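Local coordinates for protein 3-dehydroquinate dehydratase (Thermus thermophilus, PDB 2UYG) that probably catalyses the trans-dehydration of 3-dehydroquinate to 3-dehydroshikimate through an enolate intermediate, the third step of chorismate biosynthesis, as a homododecameric type II dehydroquinase, at residues 8-11 and 15-18; 19-24 and 99-104; 47-50 and 54-57; 69-74 and 129-134. One frame throughout, in Å; residues are numbered along the deposited sequence.

Interaction 1 of 4, residues 8-11 and 15-18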
loop_
_atom_site.group_PDB
_atom_site.type_symbol
_atom_site.label_atom_id
_atom_site.label_comp_id
_atom_site.label_asym_id
_atom_site.label_seq_id
_atom_site.Cartn_x
_atom_site.Cartn_y
_atom_site.Cartn_z
ATOM N N PRO A 8 -28.678 -1.392 -9.800
ATOM C CA PRO A 8 -28.817 -2.833 -9.821
ATOM C C PRO A 8 -29.215 -3.476 -8.538
ATOM O O PRO A 8 -29.005 -2.969 -7.394
ATOM C CB PRO A 8 -27.496 -3.287 -10.306
ATOM C CG PRO A 8 -26.638 -2.062 -10.386
ATOM C CD PRO A 8 -27.454 -0.934 -10.393
ATOM N N ASN A 9 -29.893 -4.607 -8.735
ATOM C CA ASN A 9 -30.394 -5.442 -7.654
ATOM C C ASN A 9 -31.472 -4.846 -6.701
ATOM O O ASN A 9 -32.050 -5.541 -5.842
ATOM C CB ASN A 9 -29.225 -5.997 -6.847
ATOM C CG ASN A 9 -28.243 -6.687 -7.719
ATOM O OD1 ASN A 9 -28.560 -7.736 -8.385
ATOM N ND2 ASN A 9 -27.027 -6.114 -7.777
ATOM N N LEU A 10 -31.718 -3.569 -6.771
ATOM C CA LEU A 10 -32.712 -3.077 -5.812
ATOM C C LEU A 10 -34.124 -3.543 -6.185
ATOM O O LEU A 10 -35.037 -3.447 -5.354
ATOM C CB LEU A 10 -32.607 -1.573 -5.623
ATOM C CG LEU A 10 -31.322 -1.087 -4.897
ATOM C CD1 LEU A 10 -31.013 0.249 -5.436
ATOM C CD2 LEU A 10 -31.590 -0.915 -3.328
ATOM N N ASN A 11 -34.321 -4.028 -7.409
ATOM C CA ASN A 11 -35.599 -4.699 -7.761
ATOM C C ASN A 11 -35.942 -5.835 -6.891
ATOM O O ASN A 11 -37.130 -6.191 -6.785
ATOM C CB ASN A 11 -35.682 -5.121 -9.246
ATOM C CG ASN A 11 -34.447 -5.904 -9.711
ATOM O OD1 ASN A 11 -33.345 -5.549 -9.362
ATOM N ND2 ASN A 11 -34.643 -6.975 -10.448
ATOM N N ARG A 15 -36.872 -10.050 -0.654
ATOM C CA ARG A 15 -36.137 -11.347 -0.537
ATOM C C ARG A 15 -34.563 -11.362 -0.374
ATOM O O ARG A 15 -33.994 -12.299 0.207
ATOM C CB ARG A 15 -36.447 -12.217 -1.744
ATOM C CG ARG A 15 -37.948 -12.427 -2.064
ATOM C CD ARG A 15 -38.353 -13.893 -2.332
ATOM N NE ARG A 15 -39.543 -14.263 -1.562
ATOM C CZ ARG A 15 -39.560 -14.953 -0.403
ATOM N NH1 ARG A 15 -38.443 -15.419 0.182
ATOM N NH2 ARG A 15 -40.745 -15.204 0.156
ATOM N N ARG A 16 -33.838 -10.363 -0.880
ATOM C CA ARG A 16 -32.363 -10.330 -0.578
ATOM C C ARG A 16 -32.169 -9.984 0.875
ATOM O O ARG A 16 -32.564 -8.909 1.241
ATOM C CB ARG A 16 -31.584 -9.359 -1.530
ATOM C CG ARG A 16 -32.121 -7.960 -1.647
ATOM C CD ARG A 16 -31.350 -6.993 -2.625
ATOM N NE ARG A 16 -29.874 -6.886 -2.561
ATOM C CZ ARG A 16 -29.167 -5.787 -2.830
ATOM N NH1 ARG A 16 -29.757 -4.651 -3.175
ATOM N NH2 ARG A 16 -27.831 -5.798 -2.793
ATOM N N GLU A 17 -31.643 -10.902 1.706
ATOM C CA GLU A 17 -31.579 -10.786 3.235
ATOM C C GLU A 17 -32.841 -10.714 4.217
ATOM O O GLU A 17 -33.924 -11.074 3.795
ATOM C CB GLU A 17 -30.626 -9.675 3.598
ATOM C CG GLU A 17 -29.709 -10.062 4.770
ATOM C CD GLU A 17 -28.929 -11.394 4.650
ATOM O OE1 GLU A 17 -27.670 -11.325 4.385
ATOM O OE2 GLU A 17 -29.525 -12.485 4.874
ATOM N N PRO A 18 -32.685 -10.512 5.560
ATOM C CA PRO A 18 -33.619 -9.725 6.406
ATOM C C PRO A 18 -32.986 -8.757 7.430
ATOM O O PRO A 18 -33.706 -7.895 8.047
ATOM C CB PRO A 18 -34.287 -10.845 7.260
ATOM C CG PRO A 18 -32.965 -11.744 7.656
ATOM C CD PRO A 18 -31.901 -11.416 6.442
#
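In the active-site loop of this type II dehydroquinase, which follows strand 2-6, the guanidinium of Arg16 folds back over the turn at Asn9 and Leu10. Asn9 supplies a floor for it: its CB lies over the centre of one guanidinium face, 3.9 Å above the plane. The backbone of the same residue completes the seat, Asn9 O resting 3.6 Å from Arg16 CD and equally close to NH1. Leu10 approaches from another direction, at the edge of the group and near its plane, where its CD2 stands 4.2 Å from Arg16 NH1. Two bends bring the arginine head here. CG is tucked between the backbone N and the carbonyl carbon (chi1 52°), and after an extended chi2 the chain turns again at chi3 (-48°). The contact is one of van der Waals packing, and the polar partners of the guanidinium lie outside the two segments: NH1 makes a weak hydrogen bond to a bound glycerol, and the cation lies against Tyr21 in a cation-pi contact. This fits the probable role of Arg16 as transition-state stabiliser. A weak, long ion pair to Asp86 of a second subunit would add to its orientation. The amide of Asn9 is itself engaged by that subunit, OD1 with Gln60 and ND2 with the carbonyl of Ala83. The whole contact lies in the loop between strand 2-6 and helix 26-39, tied by Asn9 N to Asn50 beyond the end of strand 44-48, while Leu10 packs on Leu100 just after strand 95-99.

Interaction 2 of 4, residues 19-24 and 99-104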
loop_
_atom_site.group_PDB
_atom_site.type_symbol
_atom_site.label_atom_id
_atom_site.label_comp_id
_atom_site.label_asym_id
_atom_site.label_seq_id
_atom_site.Cartn_x
_atom_site.Cartn_y
_atom_site.Cartn_z
ATOM N N GLU A 19 -31.700 -8.984 7.719
ATOM C CA GLU A 19 -30.971 -8.226 8.717
ATOM C C GLU A 19 -30.113 -7.254 7.943
ATOM O O GLU A 19 -29.862 -6.139 8.443
ATOM C CB GLU A 19 -30.108 -9.134 9.630
ATOM C CG GLU A 19 -30.347 -8.962 11.146
ATOM C CD GLU A 19 -30.021 -7.553 11.680
ATOM O OE1 GLU A 19 -28.854 -7.105 11.546
ATOM O OE2 GLU A 19 -30.926 -6.898 12.273
ATOM N N VAL A 20 -29.691 -7.623 6.714
ATOM C CA VAL A 20 -29.055 -6.630 5.817
ATOM C C VAL A 20 -30.035 -5.565 5.324
ATOM O O VAL A 20 -29.872 -4.432 5.718
ATOM C CB VAL A 20 -28.159 -7.216 4.665
ATOM C CG1 VAL A 20 -27.562 -6.108 3.844
ATOM C CG2 VAL A 20 -27.020 -8.007 5.235
ATOM N N TYR A 21 -31.052 -5.890 4.528
ATOM C CA TYR A 21 -31.865 -4.839 3.872
ATOM C C TYR A 21 -33.269 -4.440 4.458
ATOM O O TYR A 21 -33.650 -3.243 4.402
ATOM C CB TYR A 21 -31.995 -5.158 2.398
ATOM C CG TYR A 21 -30.687 -5.116 1.678
ATOM C CD1 TYR A 21 -30.018 -6.301 1.328
ATOM C CD2 TYR A 21 -30.086 -3.902 1.358
ATOM C CE1 TYR A 21 -28.770 -6.281 0.675
ATOM C CE2 TYR A 21 -28.835 -3.866 0.694
ATOM C CZ TYR A 21 -28.188 -5.056 0.348
ATOM O OH TYR A 21 -26.969 -5.041 -0.336
ATOM N N GLY A 22 -33.976 -5.407 5.055
ATOM C CA GLY A 22 -35.325 -5.218 5.568
ATOM C C GLY A 22 -36.358 -6.032 4.765
ATOM O O GLY A 22 -36.015 -6.863 3.948
ATOM N N ARG A 23 -37.638 -5.766 4.996
ATOM C CA ARG A 23 -38.695 -6.538 4.343
ATOM C C ARG A 23 -39.369 -5.704 3.249
ATOM O O ARG A 23 -40.012 -6.266 2.358
ATOM C CB ARG A 23 -39.703 -7.106 5.373
ATOM C CG ARG A 23 -40.275 -6.100 6.468
ATOM C CD ARG A 23 -40.520 -6.742 7.928
ATOM N NE ARG A 23 -41.670 -7.666 7.936
ATOM C CZ ARG A 23 -42.391 -8.037 9.011
ATOM N NH1 ARG A 23 -42.128 -7.579 10.233
ATOM N NH2 ARG A 23 -43.403 -8.879 8.860
ATOM N N THR A 24 -39.167 -4.380 3.259
ATOM C CA THR A 24 -39.897 -3.559 2.337
ATOM C C THR A 24 -39.450 -3.735 0.859
ATOM O O THR A 24 -38.245 -3.888 0.554
ATOM C CB THR A 24 -40.089 -2.056 2.772
ATOM O OG1 THR A 24 -39.318 -1.203 1.941
ATOM C CG2 THR A 24 -39.760 -1.728 4.221
ATOM N N HIS A 99 -28.558 5.546 0.465
ATOM C CA HIS A 99 -28.417 4.058 0.575
ATOM C C HIS A 99 -29.230 3.607 1.766
ATOM O O HIS A 99 -29.221 4.300 2.769
ATOM C CB HIS A 99 -26.979 3.607 0.825
ATOM C CG HIS A 99 -26.003 4.210 -0.105
ATOM N ND1 HIS A 99 -25.648 3.610 -1.301
ATOM C CD2 HIS A 99 -25.367 5.405 -0.076
ATOM C CE1 HIS A 99 -24.782 4.389 -1.919
ATOM N NE2 HIS A 99 -24.598 5.489 -1.207
ATOM N N LEU A 100 -29.868 2.459 1.653
ATOM C CA LEU A 100 -30.649 1.870 2.690
ATOM C C LEU A 100 -29.816 1.511 3.900
ATOM O O LEU A 100 -30.253 1.728 5.016
ATOM C CB LEU A 100 -31.251 0.563 2.197
ATOM C CG LEU A 100 -32.223 0.783 1.018
ATOM C CD1 LEU A 100 -32.164 -0.471 0.180
ATOM C CD2 LEU A 100 -33.595 1.089 1.528
ATOM N N THR A 101 -28.647 0.929 3.631
ATOM C CA THR A 101 -27.781 0.371 4.655
ATOM C C THR A 101 -26.655 1.289 4.903
ATOM O O THR A 101 -26.380 2.179 4.111
ATOM C CB THR A 101 -27.120 -1.008 4.241
ATOM O OG1 THR A 101 -26.303 -0.868 3.057
ATOM C CG2 THR A 101 -28.132 -2.044 3.929
ATOM N N ASN A 102 -25.981 1.049 6.022
ATOM C CA ASN A 102 -24.843 1.834 6.440
ATOM C C ASN A 102 -23.629 1.210 5.777
ATOM O O ASN A 102 -23.169 0.109 6.185
ATOM C CB ASN A 102 -24.673 1.757 7.966
ATOM C CG ASN A 102 -23.502 2.600 8.463
ATOM O OD1 ASN A 102 -22.630 3.008 7.682
ATOM N ND2 ASN A 102 -23.486 2.877 9.751
ATOM N N LEU A 103 -23.105 1.907 4.785
ATOM C CA LEU A 103 -21.980 1.421 3.986
ATOM C C LEU A 103 -20.691 1.107 4.795
ATOM O O LEU A 103 -19.845 0.338 4.345
ATOM C CB LEU A 103 -21.649 2.447 2.937
ATOM C CG LEU A 103 -22.831 2.632 1.951
ATOM C CD1 LEU A 103 -22.361 3.531 0.849
ATOM C CD2 LEU A 103 -23.423 1.303 1.465
ATOM N N HIS A 104 -20.594 1.669 5.978
ATOM C CA HIS A 104 -19.407 1.610 6.784
ATOM C C HIS A 104 -19.387 0.491 7.773
ATOM O O HIS A 104 -18.441 0.371 8.472
ATOM C CB HIS A 104 -19.222 2.955 7.495
ATOM C CG HIS A 104 -19.126 4.061 6.537
ATOM N ND1 HIS A 104 -20.120 5.005 6.390
ATOM C CD2 HIS A 104 -18.202 4.330 5.594
ATOM C CE1 HIS A 104 -19.773 5.861 5.449
ATOM N NE2 HIS A 104 -18.638 5.441 4.910
#
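Thr101 and Tyr21 meet where two active-site loops of the flavodoxin-like fold come together, one leading to helix 26-39 and the other leaving strand 95-99. The apolar contacts centre on the methyl of Thr101. CG2 approaches the Tyr21 ring obliquely, 3.7 Å from CD2, and also reaches Val20, whose CG1 is 4.1 Å from it. Leu100 adds a second, looser contact from the other side of the ring plane, also oblique, CD1 lying 4.2 Å from Tyr21 CD2, its side chain running roughly at right angles to the tyrosine. Within its own loop, Val20 CG1 sits 3.4 Å above the plane of the Tyr21 ring, offset toward the rim, so the aromatic group is steadied by its sequence neighbour as well as by the facing loop.

Polar groups turn to a shared partner instead of to each other. Thr101 OG1 and Tyr21 OH are both hydrogen-bonded to Arg106, one to each terminal nitrogen, which links the probable proton acceptor to a residue predicted to bind substrate. With OG1 placed between backbone N and carbonyl carbon (chi1 60°), the methyl is left to face Val20 and Tyr21. Farther along, Asn102 forms an Asx turn: OD1 accepts from His104 N, the donor standing above the carbonyl plane. The closest approach between the loops is of Thr101 CG2 to the carbonyl oxygen of Val20, at 3.5 Å.

Interaction 3 of 4, residues 47-50 and 54-57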
loop_
_atom_site.group_PDB
_atom_site.type_symbol
_atom_site.label_atom_id
_atom_site.label_comp_id
_atom_site.label_asym_id
_atom_site.label_seq_id
_atom_site.Cartn_x
_atom_site.Cartn_y
_atom_site.Cartn_z
ATOM N N ARG A 47 -37.680 5.282 -10.518
ATOM C CA ARG A 47 -37.239 4.349 -11.538
ATOM C C ARG A 47 -36.010 3.494 -10.988
ATOM O O ARG A 47 -35.219 3.927 -10.050
ATOM C CB ARG A 47 -36.860 5.086 -12.791
ATOM C CG ARG A 47 -37.940 5.923 -13.472
ATOM C CD ARG A 47 -37.512 6.854 -14.644
ATOM N NE ARG A 47 -38.685 7.408 -15.398
ATOM C CZ ARG A 47 -40.087 7.156 -15.175
ATOM N NH1 ARG A 47 -40.616 6.456 -14.150
ATOM N NH2 ARG A 47 -41.006 7.650 -15.971
ATOM N N GLN A 48 -35.907 2.279 -11.502
ATOM C CA GLN A 48 -34.864 1.350 -11.193
ATOM C C GLN A 48 -34.427 0.603 -12.466
ATOM O O GLN A 48 -35.283 0.317 -13.314
ATOM C CB GLN A 48 -35.386 0.311 -10.208
ATOM C CG GLN A 48 -34.223 -0.607 -9.629
ATOM C CD GLN A 48 -33.966 -1.927 -10.369
ATOM O OE1 GLN A 48 -34.801 -2.423 -11.076
ATOM N NE2 GLN A 48 -32.745 -2.439 -10.265
ATOM N N THR A 49 -33.110 0.282 -12.565
ATOM C CA THR A 49 -32.530 -0.602 -13.593
ATOM C C THR A 49 -31.264 -1.379 -13.083
ATOM O O THR A 49 -30.536 -0.982 -12.190
ATOM C CB THR A 49 -32.142 0.282 -14.783
ATOM O OG1 THR A 49 -31.364 -0.448 -15.665
ATOM C CG2 THR A 49 -31.083 1.391 -14.337
ATOM N N ASN A 50 -30.950 -2.450 -13.753
ATOM C CA ASN A 50 -29.750 -3.187 -13.470
ATOM C C ASN A 50 -28.579 -2.772 -14.417
ATOM O O ASN A 50 -27.499 -3.329 -14.264
ATOM C CB ASN A 50 -30.029 -4.657 -13.644
ATOM C CG ASN A 50 -30.970 -5.226 -12.562
ATOM O OD1 ASN A 50 -30.761 -5.021 -11.364
ATOM N ND2 ASN A 50 -32.018 -5.950 -13.001
ATOM N N GLN A 54 -28.321 2.615 -18.567
ATOM C CA GLN A 54 -29.603 3.190 -18.436
ATOM C C GLN A 54 -29.592 4.203 -17.296
ATOM O O GLN A 54 -30.212 5.236 -17.403
ATOM C CB GLN A 54 -30.676 2.077 -18.282
ATOM C CG GLN A 54 -32.100 2.611 -17.962
ATOM C CD GLN A 54 -32.740 3.404 -19.076
ATOM O OE1 GLN A 54 -32.564 4.667 -19.225
ATOM N NE2 GLN A 54 -33.587 2.720 -19.781
ATOM N N LEU A 55 -28.846 3.930 -16.215
ATOM C CA LEU A 55 -28.783 4.848 -15.048
ATOM C C LEU A 55 -28.193 6.169 -15.473
ATOM O O LEU A 55 -28.649 7.247 -15.124
ATOM C CB LEU A 55 -27.879 4.253 -13.921
ATOM C CG LEU A 55 -28.437 4.038 -12.545
ATOM C CD1 LEU A 55 -27.331 3.788 -11.466
ATOM C CD2 LEU A 55 -29.505 5.024 -12.062
ATOM N N ILE A 56 -27.103 6.039 -16.210
ATOM C CA ILE A 56 -26.405 7.156 -16.766
ATOM C C ILE A 56 -27.372 8.029 -17.572
ATOM O O ILE A 56 -27.471 9.234 -17.305
ATOM C CB ILE A 56 -25.267 6.647 -17.635
ATOM C CG1 ILE A 56 -24.107 6.174 -16.737
ATOM C CG2 ILE A 56 -24.768 7.766 -18.624
ATOM C CD1 ILE A 56 -23.035 5.376 -17.516
ATOM N N GLU A 57 -28.077 7.424 -18.539
ATOM C CA GLU A 57 -28.934 8.160 -19.440
ATOM C C GLU A 57 -30.009 8.888 -18.646
ATOM O O GLU A 57 -30.187 10.057 -18.868
ATOM C CB GLU A 57 -29.505 7.277 -20.556
ATOM C CG GLU A 57 -28.406 6.984 -21.530
ATOM C CD GLU A 57 -28.759 6.225 -22.779
ATOM O OE1 GLU A 57 -29.699 5.433 -22.789
ATOM O OE2 GLU A 57 -27.980 6.394 -23.742
#
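Thr49 and Gln54 cross at a slant where strand 44-48 gives way to helix 52-61, a tight strand-to-helix turn in the alpha/beta fold. The threonine points toward the helix and presents both branches to it. Its hydroxyl side meets the start of the glutamine chain, with OG1 3.7 Å from Gln54 CB, while Thr49 CB itself lies 3.9 Å from Gln54 CG. The methyl branch reaches deeper, between Gln54 and Leu55: CG2 is 3.9 Å from the backbone N of Leu55 and 4.1 Å from its CG. This division follows from chi1 of 169°, which sets OG1 anti to the backbone N and wedges CG2 between that nitrogen and the carbonyl carbon.

Gln54 touches with its aliphatic part. A bend at chi2 (67°) carries the amide away from the strand, so the contact is van der Waals in character despite two polar residues. Thr49 OG1 is hydrogen-bonded with Tyr51 N, inside the connecting turn. Leu55 lies beside the methyl and belongs to the buried layer.

Leu55 also packs against Leu5 of strand 2-6 and Leu84 of helix 82-89, and Thr49 also touches Trp58 one turn further along helix 52-61. Gln54 meets Tyr51 of a neighbouring subunit, so the junction of edge strand 44-48 and helix 52-61 of this chain lies against the assembly.

Interaction 4 of 4, residues 69-74 and 129-134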
loop_
_atom_site.group_PDB
_atom_site.type_symbol
_atom_site.label_atom_id
_atom_site.label_comp_id
_atom_site.label_asym_id
_atom_site.label_seq_id
_atom_site.Cartn_x
_atom_site.Cartn_y
_atom_site.Cartn_z
ATOM N N ALA A 69 -34.299 18.058 -9.393
ATOM C CA ALA A 69 -33.388 17.374 -8.472
ATOM C C ALA A 69 -33.503 15.840 -8.677
ATOM O O ALA A 69 -34.557 15.357 -9.078
ATOM C CB ALA A 69 -33.763 17.752 -6.962
ATOM N N ILE A 70 -32.431 15.115 -8.404
ATOM C CA ILE A 70 -32.397 13.649 -8.496
ATOM C C ILE A 70 -31.963 13.078 -7.184
ATOM O O ILE A 70 -31.063 13.601 -6.557
ATOM C CB ILE A 70 -31.365 13.214 -9.560
ATOM C CG1 ILE A 70 -31.775 13.674 -10.983
ATOM C CG2 ILE A 70 -31.166 11.721 -9.549
ATOM C CD1 ILE A 70 -30.564 13.905 -11.827
ATOM N N VAL A 71 -32.614 11.987 -6.770
ATOM C CA VAL A 71 -32.223 11.238 -5.607
ATOM C C VAL A 71 -31.733 9.918 -6.186
ATOM O O VAL A 71 -32.512 9.281 -6.887
ATOM C CB VAL A 71 -33.441 11.071 -4.666
ATOM C CG1 VAL A 71 -33.147 10.149 -3.551
ATOM C CG2 VAL A 71 -33.913 12.434 -4.142
ATOM N N LEU A 72 -30.527 9.468 -5.782
ATOM C CA LEU A 72 -29.802 8.456 -6.469
ATOM C C LEU A 72 -29.178 7.446 -5.560
ATOM O O LEU A 72 -28.357 7.790 -4.736
ATOM C CB LEU A 72 -28.669 9.154 -7.273
ATOM C CG LEU A 72 -27.708 8.248 -8.002
ATOM C CD1 LEU A 72 -28.520 7.545 -9.038
ATOM C CD2 LEU A 72 -26.571 9.085 -8.744
ATOM N N ASN A 73 -29.544 6.179 -5.753
ATOM C CA ASN A 73 -29.027 5.049 -5.038
ATOM C C ASN A 73 -28.442 4.166 -6.141
ATOM O O ASN A 73 -29.210 3.375 -6.794
ATOM C CB ASN A 73 -30.110 4.268 -4.272
ATOM C CG ASN A 73 -29.517 3.061 -3.516
ATOM O OD1 ASN A 73 -28.387 2.701 -3.760
ATOM N ND2 ASN A 73 -30.245 2.514 -2.551
ATOM N N PRO A 74 -27.158 4.260 -6.401
ATOM C CA PRO A 74 -26.620 3.439 -7.494
ATOM C C PRO A 74 -26.503 1.937 -7.169
ATOM O O PRO A 74 -26.063 1.181 -8.029
ATOM C CB PRO A 74 -25.281 4.082 -7.765
ATOM C CG PRO A 74 -25.298 5.504 -6.928
ATOM C CD PRO A 74 -26.187 5.214 -5.846
ATOM N N LEU A 129 -36.303 5.168 5.033
ATOM C CA LEU A 129 -36.212 6.527 5.521
ATOM C C LEU A 129 -35.016 7.304 4.992
ATOM O O LEU A 129 -35.017 8.501 5.113
ATOM C CB LEU A 129 -36.188 6.472 7.068
ATOM C CG LEU A 129 -37.543 6.055 7.631
ATOM C CD1 LEU A 129 -37.369 5.678 9.067
ATOM C CD2 LEU A 129 -38.573 7.191 7.512
ATOM N N SER A 130 -33.962 6.683 4.452
ATOM C CA SER A 130 -32.903 7.490 3.785
ATOM C C SER A 130 -33.508 8.269 2.612
ATOM O O SER A 130 -33.009 9.364 2.273
ATOM C CB SER A 130 -31.742 6.636 3.171
ATOM O OG SER A 130 -31.139 5.805 4.093
ATOM N N TYR A 131 -34.505 7.654 1.941
ATOM C CA TYR A 131 -35.213 8.330 0.820
ATOM C C TYR A 131 -36.024 9.474 1.321
ATOM O O TYR A 131 -35.988 10.628 0.788
ATOM C CB TYR A 131 -36.080 7.352 -0.036
ATOM C CG TYR A 131 -35.259 6.360 -0.796
ATOM C CD1 TYR A 131 -34.628 5.256 -0.131
ATOM C CD2 TYR A 131 -35.126 6.441 -2.203
ATOM C CE1 TYR A 131 -33.831 4.282 -0.866
ATOM C CE2 TYR A 131 -34.394 5.463 -2.917
ATOM C CZ TYR A 131 -33.740 4.408 -2.236
ATOM O OH TYR A 131 -33.054 3.500 -2.971
ATOM N N LYS A 132 -36.711 9.207 2.405
ATOM C CA LYS A 132 -37.470 10.292 3.112
ATOM C C LYS A 132 -36.671 11.495 3.384
ATOM O O LYS A 132 -37.075 12.659 3.065
ATOM C CB LYS A 132 -37.979 9.805 4.470
ATOM C CG LYS A 132 -39.374 10.227 4.759
ATOM C CD LYS A 132 -39.596 11.289 5.758
ATOM C CE LYS A 132 -40.486 10.783 6.856
ATOM N NZ LYS A 132 -41.585 11.657 7.023
ATOM N N LEU A 133 -35.555 11.252 4.066
ATOM C CA LEU A 133 -34.741 12.377 4.447
ATOM C C LEU A 133 -34.201 13.176 3.247
ATOM O O LEU A 133 -34.058 14.455 3.334
ATOM C CB LEU A 133 -33.540 11.985 5.330
ATOM C CG LEU A 133 -33.560 11.074 6.562
ATOM C CD1 LEU A 133 -32.282 11.217 7.412
ATOM C CD2 LEU A 133 -34.767 10.987 7.385
ATOM N N ALA A 134 -33.888 12.451 2.147
ATOM C CA ALA A 134 -33.462 13.156 0.915
ATOM C C ALA A 134 -34.577 14.098 0.438
ATOM O O ALA A 134 -34.311 15.179 -0.008
ATOM C CB ALA A 134 -33.111 12.168 -0.211
#
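Asn73 and Tyr131 join the central strand 69-73 to helix 129-140 by one hydrogen bond: Asn73 ND2 donates to Tyr131 OH over 3.0 Å, with an N-H...O angle of 154°. The hydroxyl oxygen lies close to the amide plane of Asn73, and it also rests 3.3 Å from Asn73 CB, so it is held against the side chain as well as bonded to its end. The two side chains run at about a right angle, their amide and ring planes turned 42° apart. Two residues back along the strand, the contact becomes apolar. Val71 spreads both methyls against the small side chain of Ala134, with CG1 at 3.9 Å and CG2 at 4.0 Å from its CB. Val71 CG1 also comes within 4.4 Å of Tyr131 CD2, in an oblique approach to the ring.

In the next shell, Asn73 OD1 accepts from Gly75 N; with both ends of the amide engaged, its rotation is fixed. With CG anti to the backbone N, the Asn73 side chain runs past the hydroxyl and brings ND2 back to it. Tyr131 is packed by Leu29 and Cys33 of helix 26-39, by Ile4 of strand 2-6 and by Val98 of strand 95-99, while Ser130 OG bonds the carbonyl of His99. The axes of strand 69-73 and of residues 129-134 run nearly antiparallel, 160° between directions and 9.7 Å apart at their closest. This is the helix-on-sheet packing of a flavodoxin-like alpha/beta fold, with Asn73, a predicted substrate-binding residue, at the C-terminal end of its central strand, where active sites of such parallel sheets lie.

Interaction 4 lies nearest the middle of the chain, about 5 Å between centres, whereas interactions 1 and 2 sit 13 to 14 Å out in the active-site loops and interaction 3 lies at a flank. The touching residues of interactions 1 and 4 are all buried, those of interaction 3 mostly so; interaction 2 is only partly buried. Only interaction 4 has a hydrogen bond between its own segments; the others meet by van der Waals contact, and in interactions 1 and 2 the polar groups look to other residues, subunits or glycerol. Leu10 touches Asn73, Leu100 touches Tyr131, and Leu55 touches Leu72 and Pro74. Interactions 3 and 4 reach the same sheet.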